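AHL synthase (Burkholderia glumae, PDB 3P2H) probably makes N-acyl-homoserine lactone quorum-sensing signals from fatty acyl-ACP and S-adenosyl-L-methionine, releasing S-methyl-5'-thioadenosine and holo-ACP. Local coordinates at residues Ala13-Ala16 and Ala17-Gly20; Ser21-Tyr24 and Arg25-Glu29; Thr74-Leu78 and Leu79-Phe83; Cys145-Glu148 and Arg149-Arg153; Ala181-Leu184 and Ala185-Leu189. The protein carries 3 engineered substitutions. One frame throughout, in Å; residues are numbered along the deposited sequence.

From the N terminus, interactions 1 and 2 follow each other without a gap on helix 13-30, which lies against strands 53-58 and 64-72; their centres are 12 Å apart. Interaction 3 comes next, turning the loop after strand 64-72 into helix 78-81 beside the bound MTA. Interaction 4 lies on helix 145-154, between strand 170-178 and helix 120-133, and shares the ligand NOO with interaction 2 although their nearest atoms are about 9 Å apart. Interaction 5 ends helix 181-186 against helix 120-133. Each closes only a local turn; in sequence the five run in series, none enclosing or crossing another.

Interaction 1: residues Ala13-Ala16 and Ala17-Gly20; sequences AHIA and AELG
Ile15 and Leu19 meet one turn apart in the first part of the amphipathic helix 13-30, where four successive i to i+4 backbone bonds join residues 13-16 to 17-20. The shortest runs from Leu19 N to Ile15 O at 2.8 Å, with an N-H...O angle of 162°. Leu19 CB also rests on that oxygen, 3.3 Å from Ile15 O. This is the tight side: both side chains are buried, Ile15 against Leu56 and Arg58 and Leu19 against Tyr54 and Leu56, all on strand 53-58, so the helix covers the sheet with this face. The other side is looser. Ala13, His14 and Ala17 are exposed, and across the two segments Ala13 and Ala17 are joined by backbone, Ala17 N lying 3.0 Å from Ala13 O. Glu18 stands between the two regimes. Its extended chain, with CG turned away from the backbone N (chi1 -178°), carries the carboxylate past Ile15 to a salt bridge between Glu18 OE2 and Arg58. The acid therefore ends on the strand that the leucine and isoleucine cover. Where the Ile15 and Glu18 side chains cross, the methyl Ile15 CD1 comes 4.1 Å from Glu18 OE1.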
# COMPACT_ATOMS: atom_id res chain seq x y z
N ALA A 13 12.42 -8.92 -14.39
CA ALA A 13 11.73 -10.20 -14.38
C ALA A 13 11.74 -10.97 -13.06
O ALA A 13 10.69 -11.39 -12.57
CB ALA A 13 12.27 -11.09 -15.50
N HIS A 14 12.92 -11.17 -12.48
CA HIS A 14 13.01 -11.94 -11.25
C HIS A 14 12.29 -11.29 -10.06
O HIS A 14 11.76 -12.00 -9.21
CB HIS A 14 14.47 -12.23 -10.88
CG HIS A 14 15.29 -11.01 -10.62
ND1 HIS A 14 15.66 -10.13 -11.62
CD2 HIS A 14 15.81 -10.51 -9.47
CE1 HIS A 14 16.38 -9.15 -11.09
NE2 HIS A 14 16.48 -9.36 -9.79
N ILE A 15 12.27 -9.97 -10.01
CA ILE A 15 11.60 -9.26 -8.93
C ILE A 15 10.08 -9.37 -9.11
O ILE A 15 9.34 -9.53 -8.15
CB ILE A 15 11.99 -7.77 -8.89
CG1 ILE A 15 13.50 -7.63 -8.65
CG2 ILE A 15 11.21 -7.05 -7.80
CD1 ILE A 15 13.98 -8.25 -7.36
N ALA A 16 9.64 -9.27 -10.36
CA ALA A 16 8.23 -9.36 -10.69
C ALA A 16 7.70 -10.73 -10.28
O ALA A 16 6.60 -10.85 -9.73
CB ALA A 16 8.01 -9.13 -12.19
N ALA A 17 8.48 -11.78 -10.54
CA ALA A 17 8.08 -13.14 -10.19
C ALA A 17 8.06 -13.33 -8.67
O ALA A 17 7.11 -13.87 -8.11
CB ALA A 17 9.02 -14.14 -10.83
N GLU A 18 9.11 -12.86 -8.01
CA GLU A 18 9.22 -12.99 -6.56
C GLU A 18 8.12 -12.22 -5.82
O GLU A 18 7.54 -12.72 -4.85
CB GLU A 18 10.60 -12.52 -6.12
CG GLU A 18 10.87 -12.64 -4.65
CD GLU A 18 12.29 -12.25 -4.29
OE1 GLU A 18 12.89 -11.47 -5.06
OE2 GLU A 18 12.79 -12.71 -3.24
N LEU A 19 7.83 -11.00 -6.28
CA LEU A 19 6.80 -10.19 -5.66
C LEU A 19 5.43 -10.79 -5.95
O LEU A 19 4.56 -10.82 -5.09
CB LEU A 19 6.83 -8.76 -6.19
CG LEU A 19 5.62 -7.90 -5.81
CD1 LEU A 19 5.60 -7.68 -4.31
CD2 LEU A 19 5.68 -6.56 -6.55
N GLY A 20 5.25 -11.25 -7.19
CA GLY A 20 3.99 -11.84 -7.58
C GLY A 20 3.66 -13.06 -6.75
O GLY A 20 2.50 -13.30 -6.43

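Interaction 2: residues Ser21-Tyr24 and Arg25-Glu29; sequences SYRY and RVFVE. With NOO (N-(3-oxocyclohex-1-en-1-yl)octanamide), chain C.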
# COMPACT_ATOMS: atom_id res chain seq x y z
N SER A 21 4.68 -13.83 -6.40
CA SER A 21 4.51 -15.04 -5.60
C SER A 21 4.16 -14.66 -4.17
O SER A 21 3.29 -15.27 -3.55
CB SER A 21 5.79 -15.87 -5.61
OG SER A 21 5.63 -17.06 -4.85
N TYR A 22 4.84 -13.65 -3.64
CA TYR A 22 4.56 -13.22 -2.28
C TYR A 22 3.14 -12.68 -2.19
O TYR A 22 2.43 -12.95 -1.23
CB TYR A 22 5.53 -12.13 -1.84
CG TYR A 22 5.23 -11.63 -0.44
CD1 TYR A 22 5.49 -12.43 0.68
CD2 TYR A 22 4.67 -10.38 -0.24
CE1 TYR A 22 5.20 -11.98 1.96
CE2 TYR A 22 4.38 -9.92 1.04
CZ TYR A 22 4.64 -10.72 2.13
OH TYR A 22 4.35 -10.26 3.39
N ARG A 23 2.72 -11.93 -3.20
CA ARG A 23 1.37 -11.39 -3.20
C ARG A 23 0.34 -12.50 -3.32
O ARG A 23 -0.72 -12.44 -2.69
CB ARG A 23 1.20 -10.36 -4.32
CG ARG A 23 1.72 -8.98 -3.91
CD ARG A 23 1.74 -7.98 -5.06
NE ARG A 23 0.45 -7.86 -5.74
CZ ARG A 23 0.21 -6.96 -6.69
NH1 ARG A 23 1.16 -6.11 -7.04
NH2 ARG A 23 -0.97 -6.92 -7.29
N TYR A 24 0.65 -13.53 -4.11
CA TYR A 24 -0.27 -14.65 -4.26
C TYR A 24 -0.49 -15.31 -2.90
O TYR A 24 -1.62 -15.57 -2.50
CB TYR A 24 0.28 -15.70 -5.22
CG TYR A 24 -0.65 -16.89 -5.36
CD1 TYR A 24 -1.74 -16.85 -6.24
CD2 TYR A 24 -0.49 -18.03 -4.57
CE1 TYR A 24 -2.65 -17.91 -6.32
CE2 TYR A 24 -1.39 -19.10 -4.64
CZ TYR A 24 -2.47 -19.03 -5.52
OH TYR A 24 -3.39 -20.05 -5.59
N ARG A 25 0.60 -15.58 -2.20
CA ARG A 25 0.51 -16.23 -0.90
C ARG A 25 -0.26 -15.43 0.14
O ARG A 25 -0.99 -15.99 0.95
CB ARG A 25 1.92 -16.55 -0.41
CG ARG A 25 2.60 -17.65 -1.25
CD ARG A 25 4.02 -17.92 -0.80
NE ARG A 25 4.98 -17.02 -1.44
CZ ARG A 25 6.05 -16.53 -0.82
NH1 ARG A 25 6.28 -16.86 0.45
NH2 ARG A 25 6.88 -15.72 -1.45
N VAL A 26 -0.12 -14.11 0.12
CA VAL A 26 -0.81 -13.26 1.08
C VAL A 26 -2.28 -12.99 0.73
O VAL A 26 -3.19 -13.30 1.50
CB VAL A 26 -0.11 -11.90 1.25
CG1 VAL A 26 -0.93 -11.00 2.16
CG2 VAL A 26 1.29 -12.10 1.82
N PHE A 27 -2.50 -12.41 -0.45
CA PHE A 27 -3.84 -12.04 -0.87
C PHE A 27 -4.74 -13.16 -1.35
O PHE A 27 -5.95 -13.08 -1.21
CB PHE A 27 -3.74 -10.94 -1.92
CG PHE A 27 -2.99 -9.74 -1.42
CD1 PHE A 27 -3.59 -8.84 -0.55
CD2 PHE A 27 -1.65 -9.57 -1.73
CE1 PHE A 27 -2.86 -7.79 0.00
CE2 PHE A 27 -0.91 -8.52 -1.18
CZ PHE A 27 -1.52 -7.63 -0.31
N VAL A 28 -4.16 -14.21 -1.91
CA VAL A 28 -4.97 -15.32 -2.38
C VAL A 28 -5.03 -16.47 -1.37
O VAL A 28 -6.12 -16.92 -1.01
CB VAL A 28 -4.47 -15.84 -3.74
CG1 VAL A 28 -5.27 -17.07 -4.16
CG2 VAL A 28 -4.60 -14.75 -4.78
N GLU A 29 -3.88 -16.93 -0.90
CA GLU A 29 -3.88 -18.03 0.06
C GLU A 29 -4.27 -17.61 1.47
O GLU A 29 -5.10 -18.26 2.11
CB GLU A 29 -2.51 -18.70 0.11
CG GLU A 29 -2.05 -19.20 -1.23
CD GLU A 29 -0.85 -20.10 -1.14
OE1 GLU A 29 -0.05 -19.97 -0.19
OE2 GLU A 29 -0.69 -20.95 -2.04
C1 NOO C . -3.64 -6.64 5.84
O1 NOO C . -3.96 -6.72 7.02
C2 NOO C . -3.81 -5.36 5.03
C3 NOO C . -4.05 -5.37 3.65
C4 NOO C . -3.92 -6.72 2.92
C5 NOO C . -2.88 -7.73 3.57
C6 NOO C . -3.06 -7.89 5.11
N7 NOO C . -4.42 -4.21 2.85
C8 NOO C . -4.03 -3.69 1.59
O8 NOO C . -4.00 -4.34 0.55
C9 NOO C . -3.60 -2.21 1.47
C10 NOO C . -3.88 -1.23 2.63
C11 NOO C . -4.05 0.21 2.07
C12 NOO C . -3.41 1.28 2.97
C13 NOO C . -3.71 2.70 2.44
C14 NOO C . -3.81 3.72 3.58
C15 NOO C . -3.88 5.16 3.05
O HOH W 1 -3.58 -21.66 -3.45
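Tyr24 is touched by two side chains of the next turn. Val28 lies over one face of its ring, with Val28 CB 4.0 Å from the ring centroid and 20° off the normal, while Glu29 reaches the rim in the ring plane, Glu29 OE2 being 3.3 Å from Tyr24 CE2. A water 2.7 Å from Tyr24 OH, hydrogen-bonded to it, donates to Glu29 OE2, and the phenol has a further partner in Ser37 N. Tyr22 is covered in the same way on one face, by Val26 CG2, 3.9 Å from the Tyr22 centroid, and its hydroxyl bonds to Thr106. Behind these contacts the backbone widens. Tyr24 O accepts from both Val28 N, at 2.9 Å, and Glu29 N, at 3.1 Å, the evidence for a pi-type turn at 25-29. Phe27 turns a ring edge to the inhibitor, Phe27 CE1 standing 3.3 Å from NOO C4; with CG opposite the carbonyl carbon (chi1 -57°), the ring's other edge runs back along Arg23. Arg23 itself is paired with Asp48 and Glu43. Helix 13-30 thus reaches the ligand pocket with one side against Cys67 of strand 64-72 and Ala104 of strand 97-105.

Interaction 3: residues Thr74-Leu78 and Leu79-Phe83; sequences TRPYL and LQEVF. With MTA (5'-deoxy-5'-methylthioadenosine), chain B.
The entry to the short helix 78-81, beside the bound methylthioadenosine, is organised by Tyr77 at the N-cap position and by Gln80. The extended Gln80 side chain crosses over the tyrosine ring: Gln80 CB stands 3.4 Å from the Tyr77 ring centroid, only 8° off the normal, so the methylene sits squarely over the ring centre. Tyr77 CG, between its backbone N and carbonyl carbon (chi1 63°), brings the ring there. Beyond CB the amide passes on to the backbone, and Gln80 OE1 accepts from Tyr77 N at 3.3 Å, the donor lying above the carbonyl plane. Glu81 N, 3.0 Å from Tyr77 O (170°), and Val82 N, 2.8 Å from Leu78 O, close the first turn. Leu78 and Val82 pack tightly, Leu78 CD1 and Val82 CG2 being 3.4 Å apart, and both continue to the adenine: Leu78 CD1 is 3.7 Å from MTA C6. Phe83 meets the ribose with its ring edge, Phe83 CE2 lying 3.4 Å from MTA O4'. Glu99 bonds to Leu79 N, and Tyr77 OH to Pro92 O. The Gln80 bond is the N3-to-N-cap half of a capping box, here combined with an apolar wall of a nucleoside pocket.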
# COMPACT_ATOMS: atom_id res chain seq x y z
N THR A 74 -3.47 10.81 -10.28
CA THR A 74 -3.69 11.46 -11.57
C THR A 74 -3.81 10.40 -12.66
O THR A 74 -4.09 10.71 -13.82
CB THR A 74 -2.55 12.42 -11.92
OG1 THR A 74 -1.31 11.71 -11.90
CG2 THR A 74 -2.50 13.57 -10.93
N ARG A 75 -3.58 9.14 -12.29
CA ARG A 75 -3.70 8.04 -13.24
C ARG A 75 -4.68 7.04 -12.64
O ARG A 75 -5.00 7.12 -11.45
CB ARG A 75 -2.34 7.38 -13.49
CG ARG A 75 -1.38 8.26 -14.27
CD ARG A 75 -0.15 7.50 -14.74
NE ARG A 75 0.83 8.41 -15.33
CZ ARG A 75 1.99 8.04 -15.86
NH1 ARG A 75 2.35 6.76 -15.87
NH2 ARG A 75 2.80 8.96 -16.37
N PRO A 76 -5.16 6.08 -13.44
CA PRO A 76 -6.12 5.09 -12.94
C PRO A 76 -5.67 4.38 -11.67
O PRO A 76 -4.51 3.98 -11.56
CB PRO A 76 -6.25 4.13 -14.12
CG PRO A 76 -6.06 5.03 -15.31
CD PRO A 76 -4.88 5.87 -14.87
N TYR A 77 -6.58 4.24 -10.71
CA TYR A 77 -6.28 3.53 -9.46
C TYR A 77 -7.47 2.73 -8.90
O TYR A 77 -8.62 2.97 -9.25
CB TYR A 77 -5.67 4.47 -8.41
CG TYR A 77 -6.51 5.62 -7.90
CD1 TYR A 77 -6.68 6.79 -8.65
CD2 TYR A 77 -7.05 5.58 -6.62
CE1 TYR A 77 -7.36 7.90 -8.12
CE2 TYR A 77 -7.73 6.67 -6.08
CZ TYR A 77 -7.87 7.83 -6.83
OH TYR A 77 -8.50 8.92 -6.25
N LEU A 78 -7.16 1.77 -8.03
CA LEU A 78 -8.14 0.86 -7.45
C LEU A 78 -9.38 1.44 -6.76
O LEU A 78 -10.51 1.11 -7.13
CB LEU A 78 -7.41 -0.10 -6.49
CG LEU A 78 -8.17 -1.31 -5.94
CD1 LEU A 78 -8.83 -2.07 -7.07
CD2 LEU A 78 -7.19 -2.22 -5.19
N LEU A 79 -9.19 2.29 -5.76
CA LEU A 79 -10.31 2.88 -5.05
C LEU A 79 -11.19 3.67 -6.02
O LEU A 79 -12.42 3.61 -5.97
CB LEU A 79 -9.77 3.80 -3.94
CG LEU A 79 -10.76 4.58 -3.06
CD1 LEU A 79 -11.77 3.64 -2.41
CD2 LEU A 79 -9.98 5.35 -2.00
N GLN A 80 -10.55 4.41 -6.91
CA GLN A 80 -11.23 5.23 -7.89
C GLN A 80 -12.15 4.46 -8.83
O GLN A 80 -13.33 4.77 -8.95
CB GLN A 80 -10.20 5.99 -8.72
CG GLN A 80 -10.75 6.75 -9.91
CD GLN A 80 -9.65 7.24 -10.82
OE1 GLN A 80 -8.90 6.45 -11.38
NE2 GLN A 80 -9.54 8.56 -10.96
N GLU A 81 -11.59 3.46 -9.50
CA GLU A 81 -12.33 2.66 -10.47
C GLU A 81 -13.14 1.49 -9.95
O GLU A 81 -14.24 1.23 -10.43
CB GLU A 81 -11.36 2.16 -11.55
CG GLU A 81 -10.76 3.29 -12.37
CD GLU A 81 -9.86 2.81 -13.49
OE1 GLU A 81 -9.67 3.59 -14.44
OE2 GLU A 81 -9.35 1.67 -13.42
N VAL A 82 -12.61 0.78 -8.96
CA VAL A 82 -13.29 -0.39 -8.42
C VAL A 82 -14.19 -0.14 -7.20
O VAL A 82 -15.32 -0.63 -7.16
CB VAL A 82 -12.25 -1.48 -8.06
CG1 VAL A 82 -12.94 -2.73 -7.50
CG2 VAL A 82 -11.45 -1.84 -9.30
N PHE A 83 -13.70 0.62 -6.23
CA PHE A 83 -14.49 0.88 -5.03
C PHE A 83 -14.81 2.36 -4.76
O PHE A 83 -14.68 2.83 -3.63
CB PHE A 83 -13.77 0.29 -3.82
CG PHE A 83 -13.57 -1.19 -3.90
CD1 PHE A 83 -14.65 -2.06 -3.93
CD2 PHE A 83 -12.28 -1.73 -3.96
CE1 PHE A 83 -14.47 -3.44 -4.00
CE2 PHE A 83 -12.09 -3.11 -4.03
CZ PHE A 83 -13.19 -3.97 -4.05
CS MTA B . -8.90 -4.07 -1.10
S5' MTA B . -10.40 -4.70 -0.30
C5' MTA B . -10.31 -6.47 -0.72
C4' MTA B . -11.17 -6.82 -1.94
O4' MTA B . -10.65 -6.07 -3.07
C2' MTA B . -10.32 -8.32 -3.63
O2' MTA B . -10.60 -9.46 -4.44
C3' MTA B . -11.03 -8.32 -2.23
O3' MTA B . -12.34 -8.89 -2.36
C1' MTA B . -10.75 -6.96 -4.21
N9 MTA B . -9.83 -6.49 -5.27
C8 MTA B . -8.49 -6.22 -5.15
N7 MTA B . -7.99 -5.81 -6.27
C5 MTA B . -8.98 -5.78 -7.20
C6 MTA B . -9.06 -5.43 -8.59
N6 MTA B . -7.92 -5.01 -9.27
N1 MTA B . -10.26 -5.53 -9.24
C2 MTA B . -11.40 -5.95 -8.60
N3 MTA B . -11.33 -6.29 -7.28
C4 MTA B . -10.19 -6.22 -6.56

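Interaction 4: residues Cys145-Glu148 and Arg149-Arg153; sequences CSME and RMFRR. Engineered in segment 145-148: Met147 (natural residue Ile). Engineered in segment 149-153: Met150 (natural residue Leu). With NOO (N-(3-oxocyclohex-1-en-1-yl)octanamide), chain C.
Met147 and Phe151 line part of the inhibitor pocket as a Met-aromatic pair one turn apart on helix 145-154; Met147 is an engineered residue. Met147 CG lies over the ring, 4.1 Å from the Phe151 centroid and 26° off its normal, whereas the sulfur stands obliquely, Met147 SD being 4.5 Å from the same centroid. Bends at chi2 and chi3 then carry the methyl to the ligand, with Met147 CE 3.7 Å from NOO C2, while Phe151 CE2 approaches the acyl tail at 3.9 Å from NOO C14. Met150, also engineered, touches Met147, three residues back, through Met150 CE, 3.7 Å from Met147 SD. The helix has a charged side as well. Glu148 and Arg152 stack with carboxylate and guanidinium planes 26° apart, and Glu148 OE2 is 3.3 Å from Arg152 NH2; because that oxygen is well out of the guanidinium plane, the salt bridge rests on charge without a directed N-H. Glu148 OE2 has another salt-bridge partner in Arg160, and a water donates to Glu148 OE1 at 2.7 Å. Helix 145-154 packs on two elements: Cys145 and Glu148 touch Val173 of strand 170-178, and Met147 and Phe151 meet Val120 of helix 120-133.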
# COMPACT_ATOMS: atom_id res chain seq x y z
N CYS A 145 -9.77 -2.57 8.65
CA CYS A 145 -9.82 -1.77 9.87
C CYS A 145 -8.75 -2.22 10.86
O CYS A 145 -8.25 -1.43 11.63
CB CYS A 145 -11.22 -1.84 10.50
SG CYS A 145 -12.44 -0.87 9.58
N SER A 146 -8.40 -3.50 10.82
CA SER A 146 -7.37 -4.00 11.73
C SER A 146 -6.04 -3.32 11.42
O SER A 146 -5.25 -3.05 12.32
CB SER A 146 -7.24 -5.52 11.59
OG SER A 146 -6.95 -5.88 10.26
N MET A 147 -5.80 -3.05 10.14
CA MET A 147 -4.58 -2.38 9.71
C MET A 147 -4.69 -0.90 10.10
O MET A 147 -3.70 -0.28 10.49
CB MET A 147 -4.42 -2.51 8.19
CG MET A 147 -3.16 -1.86 7.63
SD MET A 147 -1.64 -2.49 8.38
CE MET A 147 -1.42 -3.99 7.47
N GLU A 148 -5.90 -0.36 10.00
CA GLU A 148 -6.15 1.03 10.36
C GLU A 148 -5.78 1.23 11.83
O GLU A 148 -5.23 2.27 12.20
CB GLU A 148 -7.64 1.38 10.19
CG GLU A 148 -8.00 2.77 10.72
CD GLU A 148 -9.50 3.02 10.73
OE1 GLU A 148 -10.24 2.19 11.29
OE2 GLU A 148 -9.94 4.05 10.18
N ARG A 149 -6.09 0.24 12.65
CA ARG A 149 -5.79 0.31 14.07
C ARG A 149 -4.28 0.30 14.31
O ARG A 149 -3.80 0.95 15.23
CB ARG A 149 -6.47 -0.83 14.82
CG ARG A 149 -7.99 -0.68 14.85
CD ARG A 149 -8.62 -1.59 15.90
NE ARG A 149 -8.62 -3.00 15.51
CZ ARG A 149 -9.44 -3.53 14.61
NH1 ARG A 149 -10.34 -2.77 13.99
NH2 ARG A 149 -9.38 -4.82 14.33
N MET A 150 -3.53 -0.44 13.50
CA MET A 150 -2.08 -0.47 13.67
C MET A 150 -1.48 0.88 13.27
O MET A 150 -0.52 1.33 13.89
CB MET A 150 -1.46 -1.59 12.84
CG MET A 150 -1.69 -2.98 13.44
SD MET A 150 -0.86 -4.27 12.50
CE MET A 150 -2.15 -4.67 11.27
N PHE A 151 -2.05 1.51 12.25
CA PHE A 151 -1.58 2.81 11.81
C PHE A 151 -1.77 3.79 12.97
O PHE A 151 -0.89 4.59 13.26
CB PHE A 151 -2.38 3.32 10.60
CG PHE A 151 -2.06 2.61 9.30
CD1 PHE A 151 -0.93 1.80 9.18
CD2 PHE A 151 -2.87 2.78 8.18
CE1 PHE A 151 -0.62 1.18 7.96
CE2 PHE A 151 -2.57 2.17 6.97
CZ PHE A 151 -1.44 1.36 6.86
N ARG A 152 -2.93 3.71 13.62
CA ARG A 152 -3.21 4.58 14.75
C ARG A 152 -2.19 4.34 15.86
O ARG A 152 -1.65 5.29 16.42
CB ARG A 152 -4.63 4.32 15.29
CG ARG A 152 -5.73 4.76 14.33
CD ARG A 152 -7.12 4.42 14.86
NE ARG A 152 -8.17 4.92 13.98
CZ ARG A 152 -9.46 4.63 14.10
NH1 ARG A 152 -9.88 3.83 15.08
NH2 ARG A 152 -10.33 5.13 13.24
N ARG A 153 -1.93 3.08 16.16
CA ARG A 153 -0.97 2.74 17.20
C ARG A 153 0.44 3.22 16.84
O ARG A 153 1.19 3.68 17.71
CB ARG A 153 -0.95 1.23 17.43
CG ARG A 153 -0.15 0.82 18.66
CD ARG A 153 -0.87 1.31 19.91
NE ARG A 153 -0.10 1.09 21.13
CZ ARG A 153 -0.45 1.57 22.32
NH1 ARG A 153 -1.57 2.28 22.44
NH2 ARG A 153 0.31 1.36 23.39
C1 NOO C . -3.64 -6.64 5.84
O1 NOO C . -3.96 -6.72 7.02
C2 NOO C . -3.81 -5.36 5.03
C3 NOO C . -4.05 -5.37 3.65
C4 NOO C . -3.92 -6.72 2.92
C5 NOO C . -2.88 -7.73 3.57
C6 NOO C . -3.06 -7.89 5.11
N7 NOO C . -4.42 -4.21 2.85
C8 NOO C . -4.03 -3.69 1.59
O8 NOO C . -4.00 -4.34 0.55
C9 NOO C . -3.60 -2.21 1.47
C10 NOO C . -3.88 -1.23 2.63
C11 NOO C . -4.05 0.21 2.07
C12 NOO C . -3.41 1.28 2.97
C13 NOO C . -3.71 2.70 2.44
C14 NOO C . -3.81 3.72 3.58
C15 NOO C . -3.88 5.16 3.05
O HOH W 2 -10.89 0.51 13.34

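Interaction 5: residues Ala181-Leu184 and Ala185-Leu189; sequences AQTL and AALDL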
# COMPACT_ATOMS: atom_id res chain seq x y z
N ALA A 181 3.79 16.68 9.78
CA ALA A 181 4.80 16.56 10.83
C ALA A 181 4.59 15.33 11.71
O ALA A 181 5.54 14.62 12.03
CB ALA A 181 4.82 17.83 11.69
N GLN A 182 3.34 15.08 12.10
CA GLN A 182 3.02 13.94 12.95
C GLN A 182 3.38 12.61 12.31
O GLN A 182 4.04 11.76 12.92
CB GLN A 182 1.52 13.93 13.29
CG GLN A 182 1.14 12.87 14.31
CD GLN A 182 -0.36 12.76 14.51
OE1 GLN A 182 -1.06 13.77 14.66
NE2 GLN A 182 -0.87 11.54 14.51
N THR A 183 2.91 12.41 11.08
CA THR A 183 3.17 11.18 10.34
C THR A 183 4.66 10.97 10.12
O THR A 183 5.18 9.88 10.35
CB THR A 183 2.45 11.19 8.98
OG1 THR A 183 1.04 11.05 9.18
CG2 THR A 183 2.96 10.05 8.09
N LEU A 184 5.35 12.02 9.69
CA LEU A 184 6.78 11.93 9.45
C LEU A 184 7.53 11.58 10.74
O LEU A 184 8.37 10.68 10.75
CB LEU A 184 7.30 13.26 8.88
CG LEU A 184 6.76 13.67 7.50
CD1 LEU A 184 7.23 15.07 7.13
CD2 LEU A 184 7.22 12.67 6.45
N ALA A 185 7.23 12.28 11.82
CA ALA A 185 7.89 12.02 13.10
C ALA A 185 7.62 10.60 13.57
O ALA A 185 8.53 9.91 14.03
CB ALA A 185 7.41 13.02 14.15
N ALA A 186 6.37 10.16 13.47
CA ALA A 186 6.01 8.81 13.91
C ALA A 186 6.77 7.73 13.14
O ALA A 186 6.98 6.63 13.65
CB ALA A 186 4.52 8.60 13.75
N LEU A 187 7.17 8.05 11.91
CA LEU A 187 7.89 7.10 11.06
C LEU A 187 9.39 7.33 11.02
O LEU A 187 10.11 6.65 10.29
CB LEU A 187 7.32 7.15 9.64
CG LEU A 187 5.84 6.80 9.52
CD1 LEU A 187 5.31 7.13 8.13
CD2 LEU A 187 5.65 5.33 9.84
N ASP A 188 9.87 8.30 11.80
CA ASP A 188 11.29 8.63 11.86
C ASP A 188 11.85 9.10 10.53
O ASP A 188 12.97 8.76 10.16
CB ASP A 188 12.09 7.41 12.35
CG ASP A 188 12.02 7.24 13.84
OD1 ASP A 188 12.33 6.14 14.34
OD2 ASP A 188 11.65 8.22 14.53
N LEU A 189 11.05 9.88 9.81
CA LEU A 189 11.47 10.40 8.52
C LEU A 189 11.87 11.87 8.61
O LEU A 189 11.54 12.57 9.57
CB LEU A 189 10.33 10.23 7.51
CG LEU A 189 9.85 8.79 7.33
CD1 LEU A 189 8.61 8.77 6.44
CD2 LEU A 189 10.97 7.95 6.74
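Leu184 O receives Leu189 N at 3.0 Å in a nearly straight bond (176°), and Asp188 N bonds to Ala185 O at 3.1 Å. Upstream the helix is regular, with Ala185 N 2.9 Å from Ala181 O and Ala186 N 2.9 Å from Gln182 O. The chain leaves it at Asp188, whose phi is positive (62°). Positive phi together with the 6→1 bond from Leu189 N to Leu184 O and the 5→2 bond from Asp188 N to Ala185 O identifies a Schellman motif, the C-terminal stop of helix 181-186; Leu187 N adds only a weak extra bond to Leu184 O. Leu184 and Leu189 span the turn and cross at about a right angle, with Leu184 CD2 4.1 Å from Leu189 CB, an apolar contact. Thr183 and Leu187 instead lie side by side and point the same way, Thr183 CG2 meeting Leu187 CD1 at 3.7 Å. With CG2 opposite the backbone N, Thr183 presents its methyl to the leucine and keeps OG1 beside the N (chi1 -71°), where the hydroxyl bonds to Asp178 O and His157 N. Gln182 reaches Gly155 O through NE2. Leu187 and Leu189 both pack on Val128 of helix 120-133, and Leu184 rests on Ile179 and Cys194.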